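Local structure of polymeric Immunoglobulin Receptor (Oncorhynchus mykiss, 5F1S) at residues A[183-194]-A[205-213]. The protein probably binds polymeric immunoglobulins at mucosal surfaces, its ectodomain being the part that corresponds to secretory component. Numbering follows the deposited sequence.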
loop_
_atom_site.group_PDB
_atom_site.type_symbol
_atom_site.label_atom_id
_atom_site.label_comp_id
_atom_site.label_asym_id
_atom_site.label_seq_id
_atom_site.Cartn_x
_atom_site.Cartn_y
_atom_site.Cartn_z
ATOM N N LEU A 183 20.034 0.593 10.231
ATOM C CA LEU A 183 21.379 1.157 10.231
ATOM C C LEU A 183 21.704 1.480 11.684
ATOM O O LEU A 183 21.091 2.370 12.278
ATOM C CB LEU A 183 21.439 2.402 9.350
ATOM C CG LEU A 183 20.796 2.189 7.973
ATOM C CD1 LEU A 183 20.948 3.426 7.084
ATOM C CD2 LEU A 183 21.418 1.076 7.285
ATOM N N LYS A 184 22.629 0.713 12.272
ATOM C CA LYS A 184 22.722 0.637 13.721
ATOM C C LYS A 184 23.443 1.832 14.320
ATOM O O LYS A 184 23.110 2.249 15.442
ATOM C CB LYS A 184 23.431 -0.658 14.117
ATOM C CG LYS A 184 22.467 -1.802 14.327
ATOM C CD LYS A 184 23.005 -3.129 13.802
ATOM C CE LYS A 184 23.964 -3.778 14.725
ATOM N NZ LYS A 184 23.975 -5.258 14.502
ATOM N N GLY A 185 24.410 2.395 13.605
ATOM C CA GLY A 185 25.112 3.555 14.120
ATOM C C GLY A 185 25.656 4.430 13.009
ATOM O O GLY A 185 26.759 4.218 12.498
ATOM N N LEU A 186 24.873 5.435 12.645
ATOM C CA LEU A 186 25.140 6.211 11.438
ATOM C C LEU A 186 26.477 6.931 11.516
ATOM O O LEU A 186 26.830 7.504 12.540
ATOM C CB LEU A 186 24.018 7.233 11.234
ATOM C CG LEU A 186 22.636 6.647 10.877
ATOM C CD1 LEU A 186 21.567 7.664 11.079
ATOM C CD2 LEU A 186 22.572 6.111 9.430
ATOM N N ALA A 187 27.206 6.911 10.413
ATOM C CA ALA A 187 28.382 7.740 10.223
ATOM C C ALA A 187 28.087 8.710 9.090
ATOM O O ALA A 187 27.289 8.416 8.195
ATOM C CB ALA A 187 29.607 6.888 9.896
ATOM N N ARG A 188 28.714 9.886 9.131
ATOM C CA ARG A 188 28.319 10.895 8.165
ATOM C C ARG A 188 28.630 10.486 6.748
ATOM O O ARG A 188 27.935 10.932 5.828
ATOM C CB ARG A 188 28.941 12.254 8.506
ATOM C CG ARG A 188 27.859 13.136 9.148
ATOM C CD ARG A 188 28.368 14.386 9.738
ATOM N NE ARG A 188 29.085 14.146 10.979
ATOM C CZ ARG A 188 29.569 15.135 11.734
ATOM N NH1 ARG A 188 29.389 16.386 11.360
ATOM N NH2 ARG A 188 30.244 14.866 12.846
ATOM N N ARG A 189 29.607 9.610 6.543
ATOM C CA ARG A 189 29.829 9.104 5.193
ATOM C C ARG A 189 28.674 8.233 4.692
ATOM O O ARG A 189 28.610 7.973 3.491
ATOM C CB ARG A 189 31.131 8.299 5.117
ATOM C CG ARG A 189 31.095 6.985 5.867
ATOM C CD ARG A 189 32.441 6.220 5.845
ATOM N NE ARG A 189 32.326 5.042 6.705
ATOM C CZ ARG A 189 32.475 5.057 8.030
ATOM N NH1 ARG A 189 32.782 6.188 8.657
ATOM N NH2 ARG A 189 32.323 3.939 8.735
ATOM N N ASP A 190 27.783 7.766 5.558
ATOM C CA ASP A 190 26.638 6.968 5.089
ATOM C C ASP A 190 25.595 7.798 4.329
ATOM O O ASP A 190 24.687 7.219 3.702
ATOM C CB ASP A 190 25.936 6.291 6.254
ATOM C CG ASP A 190 26.857 5.344 7.042
ATOM O OD1 ASP A 190 27.856 4.889 6.469
ATOM O OD2 ASP A 190 26.562 5.064 8.224
ATOM N N THR A 191 25.656 9.125 4.410
ATOM C CA THR A 191 24.691 9.954 3.687
ATOM C C THR A 191 24.665 9.602 2.204
ATOM O O THR A 191 25.711 9.431 1.567
ATOM C CB THR A 191 25.017 11.443 3.875
ATOM O OG1 THR A 191 24.775 11.806 5.256
ATOM C CG2 THR A 191 24.163 12.259 3.002
ATOM N N GLY A 192 23.463 9.498 1.648
ATOM C CA GLY A 192 23.309 9.331 0.219
ATOM C C GLY A 192 22.159 8.390 -0.147
ATOM O O GLY A 192 21.297 8.037 0.671
ATOM N N TRP A 193 22.180 7.999 -1.415
ATOM C CA TRP A 193 21.154 7.167 -2.003
ATOM C C TRP A 193 21.478 5.683 -1.887
ATOM O O TRP A 193 22.625 5.257 -2.118
ATOM C CB TRP A 193 20.984 7.522 -3.470
ATOM C CG TRP A 193 20.224 8.802 -3.697
ATOM C CD1 TRP A 193 20.737 10.023 -4.077
ATOM C CD2 TRP A 193 18.812 8.978 -3.555
ATOM N NE1 TRP A 193 19.712 10.936 -4.171
ATOM C CE2 TRP A 193 18.527 10.330 -3.855
ATOM C CE3 TRP A 193 17.754 8.129 -3.199
ATOM C CZ2 TRP A 193 17.223 10.839 -3.828
ATOM C CZ3 TRP A 193 16.466 8.643 -3.159
ATOM C CH2 TRP A 193 16.214 9.992 -3.489
ATOM N N TYR A 194 20.423 4.913 -1.629
ATOM C CA TYR A 194 20.462 3.465 -1.443
ATOM C C TYR A 194 19.304 2.838 -2.198
ATOM O O TYR A 194 18.365 3.515 -2.626
ATOM C CB TYR A 194 20.324 3.080 0.032
ATOM C CG TYR A 194 21.506 3.508 0.862
ATOM C CD1 TYR A 194 22.536 2.604 1.142
ATOM C CD2 TYR A 194 21.613 4.834 1.336
ATOM C CE1 TYR A 194 23.632 2.990 1.881
ATOM C CE2 TYR A 194 22.710 5.244 2.067
ATOM C CZ TYR A 194 23.720 4.301 2.354
ATOM O OH TYR A 194 24.828 4.641 3.074
ATOM N N VAL A 205 16.025 4.962 -1.669
ATOM C CA VAL A 205 15.909 5.499 -0.318
ATOM C C VAL A 205 17.115 6.403 -0.094
ATOM O O VAL A 205 18.254 6.020 -0.396
ATOM C CB VAL A 205 15.874 4.395 0.755
ATOM C CG1 VAL A 205 15.658 4.986 2.168
ATOM C CG2 VAL A 205 14.787 3.360 0.415
ATOM N N TYR A 206 16.864 7.608 0.402
ATOM C CA TYR A 206 17.921 8.542 0.764
ATOM C C TYR A 206 18.113 8.564 2.265
ATOM O O TYR A 206 17.136 8.678 2.999
ATOM C CB TYR A 206 17.585 9.970 0.278
ATOM C CG TYR A 206 18.794 10.887 0.354
ATOM C CD1 TYR A 206 19.059 11.634 1.501
ATOM C CD2 TYR A 206 19.684 11.011 -0.722
ATOM C CE1 TYR A 206 20.173 12.456 1.589
ATOM C CE2 TYR A 206 20.789 11.840 -0.642
ATOM C CZ TYR A 206 21.028 12.582 0.515
ATOM O OH TYR A 206 22.130 13.411 0.609
ATOM N N ILE A 207 19.369 8.443 2.708
ATOM C CA ILE A 207 19.724 8.547 4.121
ATOM C C ILE A 207 20.484 9.854 4.300
ATOM O O ILE A 207 21.512 10.076 3.645
ATOM C CB ILE A 207 20.603 7.365 4.582
ATOM C CG1 ILE A 207 19.901 6.011 4.338
ATOM C CG2 ILE A 207 20.973 7.517 6.075
ATOM C CD1 ILE A 207 18.598 5.871 5.096
ATOM N N LEU A 208 20.003 10.707 5.197
ATOM C CA LEU A 208 20.725 11.925 5.544
ATOM C C LEU A 208 21.228 11.798 6.965
ATOM O O LEU A 208 20.419 11.735 7.890
ATOM C CB LEU A 208 19.814 13.135 5.419
ATOM C CG LEU A 208 20.465 14.454 5.831
ATOM C CD1 LEU A 208 21.637 14.756 4.962
ATOM C CD2 LEU A 208 19.417 15.539 5.756
ATOM N N VAL A 209 22.540 11.817 7.146
ATOM C CA VAL A 209 23.135 11.762 8.471
ATOM C C VAL A 209 23.483 13.195 8.857
ATOM O O VAL A 209 24.222 13.874 8.138
ATOM C CB VAL A 209 24.390 10.876 8.498
ATOM C CG1 VAL A 209 24.952 10.748 9.924
ATOM C CG2 VAL A 209 24.061 9.463 7.967
ATOM N N THR A 210 22.965 13.638 9.976
ATOM C CA THR A 210 23.176 15.001 10.405
ATOM C C THR A 210 24.205 15.028 11.519
ATOM O O THR A 210 24.589 13.987 12.058
ATOM C CB THR A 210 21.857 15.603 10.855
ATOM O OG1 THR A 210 21.385 14.892 12.001
ATOM C CG2 THR A 210 20.823 15.519 9.709
ATOM N N PRO A 211 24.716 16.206 11.870
ATOM C CA PRO A 211 25.821 16.258 12.836
ATOM C C PRO A 211 25.380 15.800 14.208
ATOM O O PRO A 211 24.228 16.027 14.618
ATOM C CB PRO A 211 26.210 17.751 12.855
ATOM C CG PRO A 211 25.740 18.296 11.522
ATOM C CD PRO A 211 24.500 17.485 11.181
ATOM N N PRO A 212 26.273 15.209 14.987
ATOM C CA PRO A 212 25.939 14.904 16.378
ATOM C C PRO A 212 25.680 16.205 17.129
ATOM O O PRO A 212 26.336 17.223 16.866
ATOM C CB PRO A 212 27.187 14.182 16.883
ATOM C CG PRO A 212 28.279 14.745 16.052
ATOM C CD PRO A 212 27.714 15.087 14.728
ATOM N N SER A 213 24.716 16.172 18.044
ATOM C CA SER A 213 24.353 17.361 18.803
ATOM C C SER A 213 25.110 17.389 20.124
ATOM O O SER A 213 25.611 16.371 20.619
ATOM C CB SER A 213 22.855 17.424 19.049
ATOM O OG SER A 213 22.462 16.370 19.902
HETATM O O HOH W 1 26.410 13.780 6.000
#
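Thr-191 OG1 is gripped twice: it accepts a hydrogen bond from Val-209 N, 2.9 Å away, and donates to a water 2.7 Å from OG1 that donates to Val-209 O and Arg-188 O. Where the 3-10 turn 188-190 leads into strand 192-198 (F) of this V-type immunoglobulin domain's F–G hairpin, chi1 of -68° sets OG1 beside its own backbone N, within reach of Val-209 N, and brings CG2 against Tyr-206 OH. Regular antiparallel pairing follows, Ile-207 N meeting Gly-192 O at 2.8 Å. On the side bearing Trp-193 and Tyr-206, the tyrosine sets its edge against the indole face in a T-shaped stack, planes at 76°, with Tyr-206 CB 3.8 Å from the six-membered ring's centroid. A serine in place of Tyr-206 would probably strip the indole of its edge-on partner and leave Thr-191 CG2 without the phenol. Inside the sandwich, Ile-207 CG1 packs against Tyr-194 CD2, its CD1 meets Leu-183 CD1 tip to tip, and Val-209 CG1 lies against Leu-186 CB. One Arg-188 guanidinium face lies over Pro-212 CD, and NH2 makes a salt bridge with Glu-125. A side-chain hydroxyl and one water can thus satisfy backbone groups, here Val-209 N and O, where the neighbouring strand has not begun.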